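Local atomic coordinates of NTD biosynthesis operon protein NtdA (Bacillus subtilis subsp. subtilis, PDB entry 4K2M), a protein that catalyses the reversible, pyridoxal phosphate-dependent transamination between 3-dehydro-glucose 6-phosphate and glutamate that yields kanosamine 6-phosphate on the route to kanosamine, a precursor of the antibiotic neotrehalosadiamine. Residues 193-207 with 220-234. Sequence-based numbering, arbitrary orientation.
Sequences KFILPVHLYGKHSDM and KVIEDACQGIGLTDL. With O1G (3-deoxy-3-[(E)-({3-hydroxy-2-methyl-5-[(phosphonooxy)methyl]pyridin-4-yl}methylidene)amino]-6-O-phosphono-alpha-D-gluco pyranose), chain C; EDO (1,2-ethanediol), chain G.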
loop_
_atom_site.group_PDB
_atom_site.type_symbol
_atom_site.label_atom_id
_atom_site.label_comp_id
_atom_site.label_asym_id
_atom_site.label_seq_id
_atom_site.Cartn_x
_atom_site.Cartn_y
_atom_site.Cartn_z
ATOM N N LYS A 193 8.297 26.662 5.103
ATOM C CA LYS A 193 8.655 25.845 6.252
ATOM C C LYS A 193 9.599 24.722 5.854
ATOM O O LYS A 193 10.350 24.220 6.691
ATOM C CB LYS A 193 7.392 25.285 6.924
ATOM C CG LYS A 193 6.495 26.347 7.575
ATOM C CD LYS A 193 7.288 27.196 8.563
ATOM C CE LYS A 193 6.407 28.220 9.284
ATOM N NZ LYS A 193 5.616 29.034 8.326
ATOM N N PHE A 194 9.582 24.345 4.573
ATOM C CA PHE A 194 10.333 23.170 4.110
ATOM C C PHE A 194 11.091 23.399 2.817
ATOM O O PHE A 194 10.644 24.160 1.962
ATOM C CB PHE A 194 9.365 22.014 3.831
ATOM C CG PHE A 194 8.586 21.587 5.031
ATOM C CD1 PHE A 194 9.110 20.649 5.905
ATOM C CD2 PHE A 194 7.337 22.123 5.289
ATOM C CE1 PHE A 194 8.392 20.258 7.028
ATOM C CE2 PHE A 194 6.613 21.731 6.408
ATOM C CZ PHE A 194 7.141 20.798 7.275
ATOM N N ILE A 195 12.217 22.707 2.669
ATOM C CA ILE A 195 12.844 22.517 1.367
ATOM C C ILE A 195 12.784 21.023 1.063
ATOM O O ILE A 195 13.140 20.207 1.916
ATOM C CB ILE A 195 14.316 22.930 1.360
ATOM C CG1 ILE A 195 14.485 24.355 1.897
ATOM C CG2 ILE A 195 14.851 22.873 -0.048
ATOM C CD1 ILE A 195 15.959 24.819 1.915
ATOM N N LEU A 196 12.356 20.673 -0.149
ATOM C CA LEU A 196 12.195 19.261 -0.552
ATOM C C LEU A 196 13.013 19.026 -1.815
ATOM O O LEU A 196 12.482 19.025 -2.925
ATOM C CB LEU A 196 10.707 18.968 -0.807
ATOM C CG LEU A 196 10.150 17.548 -0.685
ATOM C CD1 LEU A 196 8.685 17.520 -1.121
ATOM C CD2 LEU A 196 10.955 16.538 -1.462
ATOM N N PRO A 197 14.323 18.832 -1.656
ATOM C CA PRO A 197 15.166 18.507 -2.808
ATOM C C PRO A 197 14.880 17.096 -3.287
ATOM O O PRO A 197 14.544 16.214 -2.486
ATOM C CB PRO A 197 16.594 18.577 -2.239
ATOM C CG PRO A 197 16.435 18.334 -0.764
ATOM C CD PRO A 197 15.085 18.880 -0.388
ATOM N N VAL A 198 15.025 16.880 -4.588
ATOM C CA VAL A 198 14.864 15.556 -5.163
ATOM C C VAL A 198 16.182 15.096 -5.772
ATOM O O VAL A 198 16.810 15.829 -6.541
ATOM C CB VAL A 198 13.805 15.569 -6.260
ATOM C CG1 VAL A 198 13.630 14.156 -6.853
ATOM C CG2 VAL A 198 12.481 16.092 -5.716
ATOM N N HIS A 199 16.606 13.884 -5.444
ATOM C CA HIS A 199 17.843 13.381 -6.036
ATOM C C HIS A 199 17.484 12.722 -7.352
ATOM O O HIS A 199 17.437 11.499 -7.475
ATOM C CB HIS A 199 18.567 12.436 -5.076
ATOM C CG HIS A 199 18.814 13.070 -3.741
ATOM N ND1 HIS A 199 19.165 14.390 -3.616
ATOM C CD2 HIS A 199 18.699 12.578 -2.484
ATOM C CE1 HIS A 199 19.264 14.697 -2.330
ATOM N NE2 HIS A 199 18.983 13.621 -1.626
ATOM N N LEU A 200 17.181 13.561 -8.332
ATOM C CA LEU A 200 16.533 13.107 -9.556
ATOM C C LEU A 200 17.463 12.284 -10.420
ATOM O O LEU A 200 18.639 12.638 -10.614
ATOM C CB LEU A 200 16.048 14.317 -10.354
ATOM C CG LEU A 200 15.072 13.997 -11.485
ATOM C CD1 LEU A 200 13.812 13.284 -10.954
ATOM C CD2 LEU A 200 14.688 15.308 -12.177
ATOM N N TYR A 201 16.911 11.179 -10.925
ATOM C CA TYR A 201 17.607 10.214 -11.776
ATOM C C TYR A 201 18.711 9.486 -11.012
ATOM O O TYR A 201 19.447 8.691 -11.600
ATOM C CB TYR A 201 18.180 10.879 -13.037
ATOM C CG TYR A 201 17.192 11.757 -13.782
ATOM C CD1 TYR A 201 15.847 11.425 -13.860
ATOM C CD2 TYR A 201 17.620 12.903 -14.421
ATOM C CE1 TYR A 201 14.941 12.236 -14.548
ATOM C CE2 TYR A 201 16.730 13.716 -15.104
ATOM C CZ TYR A 201 15.400 13.369 -15.171
ATOM O OH TYR A 201 14.543 14.201 -15.859
ATOM N N GLY A 202 18.819 9.745 -9.706
ATOM C CA GLY A 202 19.859 9.127 -8.886
ATOM C C GLY A 202 21.039 10.048 -8.599
ATOM O O GLY A 202 22.006 9.655 -7.943
ATOM N N LYS A 203 20.951 11.288 -9.068
ATOM C CA LYS A 203 22.008 12.285 -8.825
ATOM C C LYS A 203 21.748 12.986 -7.492
ATOM O O LYS A 203 20.640 13.435 -7.227
ATOM C CB LYS A 203 21.985 13.329 -9.948
ATOM C CG LYS A 203 22.960 14.482 -9.799
ATOM C CD LYS A 203 24.391 14.049 -10.022
ATOM C CE LYS A 203 25.306 15.274 -10.083
ATOM N NZ LYS A 203 26.724 14.856 -10.273
ATOM N N HIS A 204 22.781 13.097 -6.663
ATOM C CA HIS A 204 22.658 13.733 -5.350
ATOM C C HIS A 204 22.566 15.254 -5.506
ATOM O O HIS A 204 23.413 15.879 -6.167
ATOM C CB HIS A 204 23.890 13.370 -4.508
ATOM C CG HIS A 204 23.617 13.229 -3.043
ATOM N ND1 HIS A 204 24.429 12.494 -2.205
ATOM C CD2 HIS A 204 22.622 13.720 -2.270
ATOM C CE1 HIS A 204 23.949 12.548 -0.974
ATOM N NE2 HIS A 204 22.853 13.286 -0.987
ATOM N N SER A 205 21.534 15.854 -4.905
ATOM C CA SER A 205 21.405 17.307 -4.866
ATOM C C SER A 205 22.547 17.896 -4.047
ATOM O O SER A 205 23.213 17.173 -3.305
ATOM C CB SER A 205 20.097 17.699 -4.197
ATOM O OG SER A 205 18.985 17.260 -4.939
ATOM N N ASP A 206 22.755 19.211 -4.152
ATOM C CA ASP A 206 23.815 19.877 -3.387
ATOM C C ASP A 206 23.355 20.095 -1.954
ATOM O O ASP A 206 22.995 21.210 -1.561
ATOM C CB ASP A 206 24.179 21.212 -4.030
ATOM C CG ASP A 206 25.418 21.861 -3.397
ATOM O OD1 ASP A 206 25.902 21.403 -2.326
ATOM O OD2 ASP A 206 25.896 22.857 -3.977
ATOM N N MET A 207 23.394 19.028 -1.160
ATOM C CA MET A 207 22.736 19.052 0.145
ATOM C C MET A 207 23.413 19.951 1.176
ATOM O O MET A 207 22.733 20.563 2.014
ATOM C CB MET A 207 22.566 17.632 0.688
ATOM C CG MET A 207 21.563 16.776 -0.104
ATOM S SD MET A 207 19.913 17.471 -0.073
ATOM C CE MET A 207 19.482 17.210 1.638
ATOM N N LYS A 220 12.982 23.185 7.606
ATOM C CA LYS A 220 13.248 21.753 7.687
ATOM C C LYS A 220 13.531 21.227 6.289
ATOM O O LYS A 220 12.989 21.733 5.304
ATOM C CB LYS A 220 12.016 21.044 8.251
ATOM C CG LYS A 220 11.679 21.479 9.668
ATOM C CD LYS A 220 12.762 21.022 10.627
ATOM C CE LYS A 220 12.484 21.522 12.036
ATOM N NZ LYS A 220 11.055 21.294 12.391
ATOM N N VAL A 221 14.369 20.203 6.205
ATOM C CA VAL A 221 14.744 19.633 4.917
ATOM C C VAL A 221 14.282 18.188 4.882
ATOM O O VAL A 221 14.709 17.364 5.694
ATOM C CB VAL A 221 16.253 19.677 4.695
ATOM C CG1 VAL A 221 16.619 18.961 3.398
ATOM C CG2 VAL A 221 16.749 21.112 4.652
ATOM N N ILE A 222 13.390 17.887 3.954
ATOM C CA ILE A 222 13.005 16.505 3.755
ATOM C C ILE A 222 13.412 16.180 2.338
ATOM O O ILE A 222 12.987 16.856 1.396
ATOM C CB ILE A 222 11.486 16.297 3.995
ATOM C CG1 ILE A 222 11.042 14.915 3.499
ATOM C CG2 ILE A 222 10.657 17.431 3.363
ATOM C CD1 ILE A 222 9.638 14.513 3.998
ATOM N N GLU A 223 14.258 15.170 2.170
ATOM C CA GLU A 223 14.785 14.906 0.840
ATOM C C GLU A 223 14.059 13.728 0.216
ATOM O O GLU A 223 13.750 12.742 0.890
ATOM C CB GLU A 223 16.289 14.656 0.882
ATOM C CG GLU A 223 16.667 13.430 1.668
ATOM C CD GLU A 223 18.157 13.215 1.760
ATOM O OE1 GLU A 223 18.923 13.855 1.007
ATOM O OE2 GLU A 223 18.561 12.383 2.596
ATOM N N ASP A 224 13.746 13.861 -1.069
ATOM C CA ASP A 224 13.106 12.793 -1.819
ATOM C C ASP A 224 14.258 12.038 -2.446
ATOM O O ASP A 224 14.808 12.456 -3.467
ATOM C CB ASP A 224 12.214 13.390 -2.906
ATOM C CG ASP A 224 11.561 12.345 -3.773
ATOM O OD1 ASP A 224 12.003 11.176 -3.774
ATOM O OD2 ASP A 224 10.609 12.707 -4.482
ATOM N N ALA A 225 14.632 10.924 -1.830
ATOM C CA ALA A 225 15.714 10.102 -2.346
ATOM C C ALA A 225 15.105 8.828 -2.906
ATOM O O ALA A 225 15.743 7.764 -2.913
ATOM C CB ALA A 225 16.706 9.779 -1.234
ATOM N N CYS A 226 13.858 8.921 -3.369
ATOM C CA CYS A 226 13.189 7.718 -3.861
ATOM C C CYS A 226 13.924 7.024 -5.013
ATOM O O CYS A 226 13.812 5.796 -5.177
ATOM C CB CYS A 226 11.724 8.004 -4.201
ATOM S SG CYS A 226 10.743 8.324 -2.704
ATOM N N GLN A 227 14.722 7.785 -5.769
ATOM C CA GLN A 227 15.518 7.201 -6.860
ATOM C C GLN A 227 17.005 7.097 -6.512
ATOM O O GLN A 227 17.819 6.794 -7.376
ATOM C CB GLN A 227 15.383 8.052 -8.127
ATOM C CG GLN A 227 13.992 7.980 -8.760
ATOM C CD GLN A 227 13.872 8.848 -10.005
ATOM O OE1 GLN A 227 14.863 9.389 -10.496
ATOM N NE2 GLN A 227 12.652 8.989 -10.516
ATOM N N GLY A 228 17.356 7.361 -5.258
ATOM C CA GLY A 228 18.754 7.543 -4.895
ATOM C C GLY A 228 19.377 6.558 -3.910
ATOM O O GLY A 228 20.451 6.847 -3.359
ATOM N N ILE A 229 18.757 5.407 -3.677
ATOM C CA ILE A 229 19.372 4.452 -2.743
ATOM C C ILE A 229 20.782 4.057 -3.196
ATOM O O ILE A 229 21.002 3.742 -4.372
ATOM C CB ILE A 229 18.506 3.210 -2.477
ATOM C CG1 ILE A 229 19.050 2.461 -1.251
ATOM C CG2 ILE A 229 18.435 2.294 -3.710
ATOM C CD1 ILE A 229 18.128 1.393 -0.693
ATOM N N GLY A 230 21.729 4.104 -2.254
ATOM C CA GLY A 230 23.131 3.775 -2.522
ATOM C C GLY A 230 24.015 5.022 -2.530
ATOM O O GLY A 230 25.243 4.931 -2.499
ATOM N N LEU A 231 23.410 6.211 -2.584
ATOM C CA LEU A 231 24.204 7.444 -2.591
ATOM C C LEU A 231 25.017 7.583 -1.308
ATOM O O LEU A 231 24.498 7.432 -0.207
ATOM C CB LEU A 231 23.327 8.692 -2.780
ATOM C CG LEU A 231 22.790 8.963 -4.189
ATOM C CD1 LEU A 231 21.755 10.086 -4.132
ATOM C CD2 LEU A 231 23.925 9.377 -5.098
ATOM N N THR A 232 26.311 7.837 -1.457
ATOM C CA THR A 232 27.181 8.080 -0.316
ATOM C C THR A 232 26.708 9.316 0.451
ATOM O O THR A 232 26.363 10.349 -0.150
ATOM C CB THR A 232 28.619 8.274 -0.792
ATOM O OG1 THR A 232 29.113 7.013 -1.259
ATOM C CG2 THR A 232 29.516 8.791 0.336
ATOM N N ASP A 233 26.671 9.185 1.776
ATOM C CA ASP A 233 26.271 10.263 2.680
ATOM C C ASP A 233 24.823 10.671 2.504
ATOM O O ASP A 233 24.444 11.787 2.847
ATOM C CB ASP A 233 27.177 11.484 2.521
ATOM C CG ASP A 233 28.549 11.257 3.093
ATOM O OD1 ASP A 233 28.679 10.396 3.986
ATOM O OD2 ASP A 233 29.488 11.935 2.638
ATOM N N LEU A 234 24.005 9.756 1.997
ATOM C CA LEU A 234 22.578 10.038 1.878
ATOM C C LEU A 234 22.007 10.377 3.252
ATOM O O LEU A 234 22.191 9.626 4.216
ATOM C CB LEU A 234 21.853 8.818 1.305
ATOM C CG LEU A 234 20.382 9.051 0.975
ATOM C CD1 LEU A 234 20.281 10.126 -0.110
ATOM C CD2 LEU A 234 19.749 7.752 0.521
HETATM P P O1G C . 6.452 5.462 -4.991
HETATM C C3A O1G C . 10.036 9.079 -7.789
HETATM O O3 O1G C . 10.610 8.695 -8.954
HETATM C C1 O1G C . 7.617 5.761 -12.653
HETATM N "N1'" O1G C . 9.871 10.532 -5.930
HETATM C C2 O1G C . 8.277 6.646 -11.594
HETATM O O2 O1G C . 9.619 6.887 -12.136
HETATM C C9A O1G C . 10.476 10.203 -7.082
HETATM C C2A O1G C . 11.629 11.073 -7.554
HETATM C C3 O1G C . 8.340 5.998 -10.200
HETATM N "N3'" O1G C . 8.746 7.095 -9.302
HETATM O O1 O1G C . 8.444 4.641 -13.005
HETATM C C4 O1G C . 7.000 5.349 -9.798
HETATM O O4 O1G C . 7.420 4.442 -8.760
HETATM C C4A O1G C . 8.987 8.315 -7.310
HETATM C C4B O1G C . 8.485 7.139 -8.050
HETATM C C5 O1G C . 6.532 4.469 -10.956
HETATM O O5 O1G C . 6.380 5.229 -12.161
HETATM C C5A O1G C . 8.375 8.682 -6.115
HETATM C C5T O1G C . 7.197 7.964 -5.434
HETATM C C6 O1G C . 5.139 3.930 -10.785
HETATM C C6A O1G C . 8.838 9.806 -5.448
HETATM O OP1 O1G C . 5.283 6.123 -4.292
HETATM O OP2 O1G C . 7.098 4.397 -4.170
HETATM O OP3 O1G C . 6.105 5.069 -6.445
HETATM O OP4 O1G C . 7.605 6.626 -5.070
HETATM O O6 O1G C . 4.776 2.942 -11.673
HETATM P "P'" O1G C . 3.784 1.759 -11.225
HETATM O OP6 O1G C . 4.510 1.014 -10.124
HETATM O OP7 O1G C . 2.472 2.368 -10.785
HETATM O OP8 O1G C . 3.657 0.946 -12.516
HETATM C C1 EDO G . 13.031 16.775 -17.555
HETATM O O1 EDO G . 11.939 17.512 -17.014
HETATM C C2 EDO G . 14.339 17.239 -16.931
HETATM O O2 EDO G . 14.376 16.813 -15.567
HETATM O O HOH W 1 15.296 10.586 -5.806
HETATM O O HOH W 2 26.816 11.002 -2.706
HETATM O O HOH W 3 21.454 13.525 1.302
#
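The parallel strands 193-195 and 220-224, joined through helix 207-217 as a beta-alpha-beta unit, carry the cofactor-binding loops at their C-terminal ends. Ile195 N donates to Lys220 O (2.9 Å), and the pairing goes on past the first strand, skipping the N-H that Pro197 lacks, through Asp224 N to Pro197 O and His199 N to Asp224 O. Beyond it the His199 ring gives NE2-H to Glu223 OE1 (2.6 Å). OE1 lies in the ring plane; the two planes stand 82° apart, and NE2 comes from above the carboxylate plane. Glu223 gets there with CG wedged between backbone N and carbonyl carbon (chi1 63°); its OE2 is held by Thr241. Water 3 links OE1 to His204 NE2, and Leu231 CD1 sits over a face of the His204 ring, 4.1 Å from the centroid. Gln227 stretches out straight (chi2 179°), its amide between loop and ligand: OE1 accepts from Tyr201 N (2.8 Å), while NE2 donates to O3 of the external aldimine (2.6 Å). Asp224 OD2 lies 2.7 Å from the pyridine N1' and is hydrogen-bonded to Thr156 OG1; OD1 takes Cys226 N in an Asx turn. An aspartate facing the pyridine nitrogen is the hallmark of fold-type I, aspartate aminotransferase-like enzymes.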